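Local coordinates for hypothetical protein TTMA177 (Thermus thermophilus phage TMA, PDB 2ZDJ), which is of unknown function but is a small phage protein of the alpha-plus-beta class with a cystatin-like fold, at residues A[3-8]-A[50-55]; A[16-21]-A[36-41]. All coordinates share one frame; numbering follows the deposited sequence.

How the contacts relate
Both contacts belong to one five-stranded antiparallel sheet and lie on opposite sides of the chain's centre. Contact 1 joins the outermost strand 4-6 to strand 47-54. Strand 64-67 runs between them, so side chains of 50-55 reach over to the backbone and side chains of 3-8, with no hydrogen bond between the two segments. Contact 2 joins the other outermost strand, 15-17, to its direct neighbour 38-44 and has a regular backbone pairing. Strands 47-54 and 38-44 are adjacent, and W52 N and F40 O probably hydrogen-bond there. The inner strand, 47-54 in contact 1 and 38-44 in contact 2, supplies buried side chains; the outer segments hold most of the more exposed residues, though V7 is buried.

Contact 1: residues A[3-8]-A[50-55]; sequences MRKLVK and EVWGID
M3, present as selenomethionine, meets W52 through its backbone: M3 C lies 3.8 Å from W52 CZ3. Its carbonyl oxygen is gripped by the next residue. R4 NE is 2.9 Å from M3 O, and R4 NH1 donates to the same oxygen. M3 O lies in the guanidinium plane. Both nitrogens reach it from one face of the carbonyl plane, well above that plane. The charged end of R4 is therefore folded back on its own chain. Toward W52 the residue offers backbone, with R4 CA at the edge of the indole.

K5 gives the closest approach, K5 N to W52 CZ3 at 3.6 Å. K5 CB is 3.7 Å from the same ring carbon. Its CG is anti to the backbone N (chi1 -177°), and this leads the chain along the indole. A bend at chi3 (73°) then brings CE over one face, near the rim, and the end beyond it is extended.

V7 closes the contact in the interior. V7 CG2 touches I54 CG2 at 4.0 Å, and the two side chains cross at about a right angle. F40 packs on both, while F10 meets the W52 indole edge-to-face. Strand 64-67 bridges the backbones: M3 bonds to R67 and K5 to A65.

No hydrogen bond joins the two segments. The indole N-H is satisfied within its own strand, W52 NE1 to E50 OE1 at 3.0 Å, nearly straight at 166°. The bond lies in the ring plane and uses the anti lone pair of the carboxylate, so it fixes the ring's rotation. E50 OE1 also bonds to Y14 OH, which K5 NZ shares, while E50 OE2 makes a salt bridge to K42 NZ. With two lysines nearby, the carboxylate is probably kept ionised.

Contact 2: residues A[16-21]-A[36-41]; sequences LIQDSQ and PHALFV
I17 and L39 face each other on the helix-covered side of the sheet, with I17 CB 4.1 Å from L39 CB. I17 CG1 runs on to V41 CG2 at 3.9 Å, and these two side chains cross at about a right angle. The first torsion of I17 puts CG1 anti to the carbonyl carbon (chi1 -57°) and turns it toward V41. Helix 20-30 packs on this group: V23 touches I17 and I26 touches L39.

L16 and F40 project from the other side of the sheet. L16 CD1 lies over one face of the F40 ring as a CH-pi contact, 4.0 Å from the centroid and 17° off the ring normal. It is shifted toward the rim and is nearest to CZ, while F10 stacks on the F40 ring and P59 touches both L16 and F40.

The backbones form an antiparallel pairing. I17 and L39 are a hydrogen-bonded pair, with both N to O distances, I17 N to L39 O and L39 N to I17 O, at 2.8 Å. L16 and F40 are the adjacent non-hydrogen-bonded pair. Strand 15-17 is thus joined to the sheet as one of its outermost strands, and a short turn, Q18 and D19, leads from it into helix 20-30. A helix packed on an antiparallel sheet agrees with the cystatin-like class of this protein.

The backbone pairing stops after I17, though Q18 still lies beside A38. Q18 CG packs loosely on A38 CB, while Q18 NE2 bonds to F57 O. Beyond Q18 the chains separate. A water bridges them, donating to Q18 O at 3.1 Å and to H37 O at 3.0 Å. At the exposed end D19 is the N-cap of helix 20-30, and its OD2 accepts only a weak hydrogen bond from a backbone N of the helix.

Contact 1: residues A[3-8]-A[50-55]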
loop_
_atom_site.group_PDB
_atom_site.type_symbol
_atom_site.label_atom_id
_atom_site.label_comp_id
_atom_site.label_asym_id
_atom_site.label_seq_id
_atom_site.Cartn_x
_atom_site.Cartn_y
_atom_site.Cartn_z
HETATM N N MSE A 3 -11.503 -1.741 -5.173
HETATM C CA MSE A 3 -10.687 -0.557 -4.886
HETATM C C MSE A 3 -10.429 -0.300 -3.403
HETATM O O MSE A 3 -9.715 0.630 -3.031
HETATM C CB MSE A 3 -11.362 0.670 -5.519
HETATM C CG MSE A 3 -10.589 1.330 -6.660
HETATM SE SE MSE A 3 -9.742 0.108 -7.887
HETATM C CE MSE A 3 -11.023 0.168 -9.335
ATOM N N ARG A 4 -11.011 -1.132 -2.555
ATOM C CA ARG A 4 -10.852 -0.969 -1.127
ATOM C C ARG A 4 -10.728 -2.336 -0.477
ATOM O O ARG A 4 -11.412 -3.286 -0.867
ATOM C CB ARG A 4 -12.058 -0.220 -0.552
ATOM C CG ARG A 4 -11.680 0.793 0.513
ATOM C CD ARG A 4 -11.800 2.234 0.044
ATOM N NE ARG A 4 -11.091 2.472 -1.205
ATOM C CZ ARG A 4 -11.009 3.656 -1.801
ATOM N NH1 ARG A 4 -10.347 3.778 -2.946
ATOM N NH2 ARG A 4 -11.585 4.718 -1.246
ATOM N N LYS A 5 -9.851 -2.450 0.508
ATOM C CA LYS A 5 -9.693 -3.732 1.158
ATOM C C LYS A 5 -9.216 -3.644 2.592
ATOM O O LYS A 5 -8.339 -2.849 2.936
ATOM C CB LYS A 5 -8.748 -4.632 0.355
ATOM C CG LYS A 5 -8.616 -6.012 0.965
ATOM C CD LYS A 5 -8.233 -7.072 -0.049
ATOM C CE LYS A 5 -6.798 -6.969 -0.493
ATOM N NZ LYS A 5 -6.524 -8.049 -1.476
ATOM N N LEU A 6 -9.816 -4.482 3.425
ATOM C CA LEU A 6 -9.481 -4.529 4.825
ATOM C C LEU A 6 -8.083 -5.096 4.989
ATOM O O LEU A 6 -7.717 -6.097 4.358
ATOM C CB LEU A 6 -10.482 -5.405 5.585
ATOM C CG LEU A 6 -11.960 -5.005 5.590
ATOM C CD1 LEU A 6 -12.785 -6.097 6.305
ATOM C CD2 LEU A 6 -12.126 -3.674 6.287
ATOM N N VAL A 7 -7.306 -4.439 5.838
ATOM C CA VAL A 7 -5.947 -4.864 6.132
ATOM C C VAL A 7 -5.918 -6.368 6.438
ATOM O O VAL A 7 -5.172 -7.128 5.807
ATOM C CB VAL A 7 -5.392 -4.072 7.341
ATOM C CG1 VAL A 7 -4.137 -4.726 7.878
ATOM C CG2 VAL A 7 -5.093 -2.648 6.922
ATOM N N LYS A 8 -6.745 -6.800 7.387
ATOM C CA LYS A 8 -6.780 -8.208 7.768
ATOM C C LYS A 8 -6.839 -9.123 6.548
ATOM O O LYS A 8 -6.419 -10.275 6.613
ATOM C CB LYS A 8 -7.979 -8.503 8.681
ATOM C CG LYS A 8 -9.307 -8.640 7.955
ATOM C CD LYS A 8 -10.406 -9.181 8.871
ATOM C CE LYS A 8 -11.706 -9.401 8.101
ATOM N NZ LYS A 8 -12.803 -9.959 8.943
ATOM N N GLU A 50 0.955 -4.218 -7.328
ATOM C CA GLU A 50 -0.123 -3.538 -6.633
ATOM C C GLU A 50 0.447 -2.646 -5.545
ATOM O O GLU A 50 1.503 -2.934 -4.967
ATOM C CB GLU A 50 -1.097 -4.549 -5.996
ATOM C CG GLU A 50 -2.038 -5.252 -6.967
ATOM C CD GLU A 50 -2.925 -6.309 -6.290
ATOM O OE1 GLU A 50 -3.475 -6.050 -5.195
ATOM O OE2 GLU A 50 -3.081 -7.398 -6.864
ATOM N N VAL A 51 -0.244 -1.546 -5.285
ATOM C CA VAL A 51 0.146 -0.635 -4.224
ATOM C C VAL A 51 -1.133 -0.134 -3.551
ATOM O O VAL A 51 -2.025 0.407 -4.199
ATOM C CB VAL A 51 0.974 0.566 -4.762
ATOM C CG1 VAL A 51 1.315 1.514 -3.631
ATOM C CG2 VAL A 51 2.261 0.062 -5.408
ATOM N N TRP A 52 -1.227 -0.348 -2.248
ATOM C CA TRP A 52 -2.394 0.094 -1.492
ATOM C C TRP A 52 -1.942 0.937 -0.318
ATOM O O TRP A 52 -0.881 0.697 0.253
ATOM C CB TRP A 52 -3.147 -1.095 -0.907
ATOM C CG TRP A 52 -3.677 -2.073 -1.870
ATOM C CD1 TRP A 52 -2.966 -2.986 -2.595
ATOM C CD2 TRP A 52 -5.057 -2.330 -2.141
ATOM N NE1 TRP A 52 -3.821 -3.803 -3.296
ATOM C CE2 TRP A 52 -5.112 -3.421 -3.034
ATOM C CE3 TRP A 52 -6.257 -1.745 -1.707
ATOM C CZ2 TRP A 52 -6.325 -3.945 -3.507
ATOM C CZ3 TRP A 52 -7.466 -2.265 -2.175
ATOM C CH2 TRP A 52 -7.488 -3.356 -3.067
ATOM N N GLY A 53 -2.756 1.907 0.076
ATOM C CA GLY A 53 -2.371 2.708 1.220
ATOM C C GLY A 53 -3.418 2.773 2.310
ATOM O O GLY A 53 -4.603 2.531 2.074
ATOM N N ILE A 54 -2.959 3.053 3.523
ATOM C CA ILE A 54 -3.845 3.228 4.656
ATOM C C ILE A 54 -3.382 4.549 5.234
ATOM O O ILE A 54 -2.191 4.878 5.183
ATOM C CB ILE A 54 -3.754 2.084 5.725
ATOM C CG1 ILE A 54 -2.374 2.024 6.378
ATOM C CG2 ILE A 54 -4.112 0.753 5.089
ATOM C CD1 ILE A 54 -1.345 1.322 5.570
ATOM N N ASP A 55 -4.318 5.325 5.761
ATOM C CA ASP A 55 -3.981 6.631 6.307
ATOM C C ASP A 55 -3.280 6.591 7.662
ATOM O O ASP A 55 -2.833 7.620 8.171
ATOM C CB ASP A 55 -5.246 7.486 6.345
ATOM C CG ASP A 55 -5.748 7.816 4.942
ATOM O OD1 ASP A 55 -6.977 7.944 4.741
ATOM O OD2 ASP A 55 -4.898 7.953 4.035
#

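Contact 2: residues A[16-21]-A[36-41]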
loop_
_atom_site.group_PDB
_atom_site.type_symbol
_atom_site.label_atom_id
_atom_site.label_comp_id
_atom_site.label_asym_id
_atom_site.label_seq_id
_atom_site.Cartn_x
_atom_site.Cartn_y
_atom_site.Cartn_z
ATOM N N LEU A 16 4.323 -5.034 3.796
ATOM C CA LEU A 16 4.060 -3.749 4.425
ATOM C C LEU A 16 5.254 -2.818 4.294
ATOM O O LEU A 16 6.391 -3.228 4.500
ATOM C CB LEU A 16 3.729 -3.951 5.902
ATOM C CG LEU A 16 3.512 -2.691 6.747
ATOM C CD1 LEU A 16 2.213 -2.024 6.353
ATOM C CD2 LEU A 16 3.475 -3.072 8.227
ATOM N N ILE A 17 4.989 -1.568 3.933
ATOM C CA ILE A 17 6.037 -0.568 3.792
ATOM C C ILE A 17 5.661 0.580 4.719
ATOM O O ILE A 17 4.577 1.164 4.584
ATOM C CB ILE A 17 6.122 -0.001 2.346
ATOM C CG1 ILE A 17 6.342 -1.127 1.331
ATOM C CG2 ILE A 17 7.227 1.032 2.263
ATOM C CD1 ILE A 17 7.578 -1.894 1.511
ATOM N N GLN A 18 6.542 0.891 5.666
ATOM C CA GLN A 18 6.296 1.981 6.607
ATOM C C GLN A 18 7.344 3.084 6.528
ATOM O O GLN A 18 7.082 4.211 6.921
ATOM C CB GLN A 18 6.223 1.453 8.044
ATOM C CG GLN A 18 4.935 0.707 8.367
ATOM C CD GLN A 18 4.902 0.171 9.792
ATOM O OE1 GLN A 18 5.742 -0.640 10.180
ATOM N NE2 GLN A 18 3.925 0.623 10.575
ATOM N N ASP A 19 8.531 2.763 6.029
ATOM C CA ASP A 19 9.566 3.777 5.932
ATOM C C ASP A 19 9.098 4.981 5.134
ATOM O O ASP A 19 8.857 4.894 3.929
ATOM C CB ASP A 19 10.833 3.234 5.283
ATOM C CG ASP A 19 11.850 4.336 5.021
ATOM O OD1 ASP A 19 12.309 4.962 6.002
ATOM O OD2 ASP A 19 12.172 4.592 3.839
ATOM N N SER A 20 8.994 6.108 5.823
ATOM C CA SER A 20 8.564 7.367 5.228
ATOM C C SER A 20 9.169 7.651 3.854
ATOM O O SER A 20 8.460 8.009 2.916
ATOM C CB SER A 20 8.912 8.519 6.177
ATOM O OG SER A 20 8.581 9.774 5.610
ATOM N N GLN A 21 10.481 7.492 3.745
ATOM C CA GLN A 21 11.175 7.760 2.500
ATOM C C GLN A 21 10.856 6.784 1.383
ATOM O O GLN A 21 10.864 7.159 0.209
ATOM C CB GLN A 21 12.681 7.800 2.745
ATOM C CG GLN A 21 13.091 8.891 3.722
ATOM C CD GLN A 21 12.683 10.274 3.250
ATOM O OE1 GLN A 21 13.262 10.815 2.309
ATOM N NE2 GLN A 21 11.671 10.851 3.901
ATOM N N PRO A 36 -0.761 8.506 1.944
ATOM C CA PRO A 36 -0.906 7.494 2.992
ATOM C C PRO A 36 0.346 7.483 3.879
ATOM O O PRO A 36 1.367 8.073 3.524
ATOM C CB PRO A 36 -1.074 6.211 2.194
ATOM C CG PRO A 36 -0.155 6.456 1.015
ATOM C CD PRO A 36 -0.505 7.885 0.633
ATOM N N HIS A 37 0.270 6.829 5.032
ATOM C CA HIS A 37 1.421 6.769 5.927
ATOM C C HIS A 37 2.018 5.369 5.997
ATOM O O HIS A 37 2.952 5.118 6.746
ATOM C CB HIS A 37 1.033 7.243 7.332
ATOM C CG HIS A 37 0.696 8.699 7.405
ATOM N ND1 HIS A 37 1.518 9.679 6.890
ATOM C CD2 HIS A 37 -0.365 9.345 7.945
ATOM C CE1 HIS A 37 0.978 10.864 7.110
ATOM N NE2 HIS A 37 -0.165 10.690 7.748
ATOM N N ALA A 38 1.472 4.460 5.202
ATOM C CA ALA A 38 1.959 3.092 5.142
ATOM C C ALA A 38 1.355 2.477 3.896
ATOM O O ALA A 38 0.234 2.817 3.497
ATOM C CB ALA A 38 1.536 2.312 6.370
ATOM N N LEU A 39 2.106 1.583 3.279
ATOM C CA LEU A 39 1.650 0.935 2.065
ATOM C C LEU A 39 1.700 -0.571 2.191
ATOM O O LEU A 39 2.428 -1.117 3.016
ATOM C CB LEU A 39 2.536 1.353 0.894
ATOM C CG LEU A 39 2.652 2.848 0.580
ATOM C CD1 LEU A 39 3.715 3.063 -0.472
ATOM C CD2 LEU A 39 1.301 3.379 0.093
ATOM N N PHE A 40 0.878 -1.229 1.386
ATOM C CA PHE A 40 0.850 -2.673 1.301
ATOM C C PHE A 40 1.134 -2.827 -0.182
ATOM O O PHE A 40 0.391 -2.312 -1.030
ATOM C CB PHE A 40 -0.529 -3.225 1.663
ATOM C CG PHE A 40 -0.736 -3.418 3.143
ATOM C CD1 PHE A 40 -0.224 -4.537 3.786
ATOM C CD2 PHE A 40 -1.450 -2.486 3.888
ATOM C CE1 PHE A 40 -0.421 -4.731 5.156
ATOM C CE2 PHE A 40 -1.654 -2.668 5.265
ATOM C CZ PHE A 40 -1.140 -3.792 5.896
ATOM N N VAL A 41 2.230 -3.493 -0.502
ATOM C CA VAL A 41 2.587 -3.648 -1.898
ATOM C C VAL A 41 2.719 -5.101 -2.310
ATOM O O VAL A 41 3.178 -5.943 -1.537
ATOM C CB VAL A 41 3.941 -2.965 -2.202
ATOM C CG1 VAL A 41 3.870 -1.471 -1.931
ATOM C CG2 VAL A 41 5.019 -3.589 -1.342
HETATM O O HOH W 1 5.426 6.825 6.434
#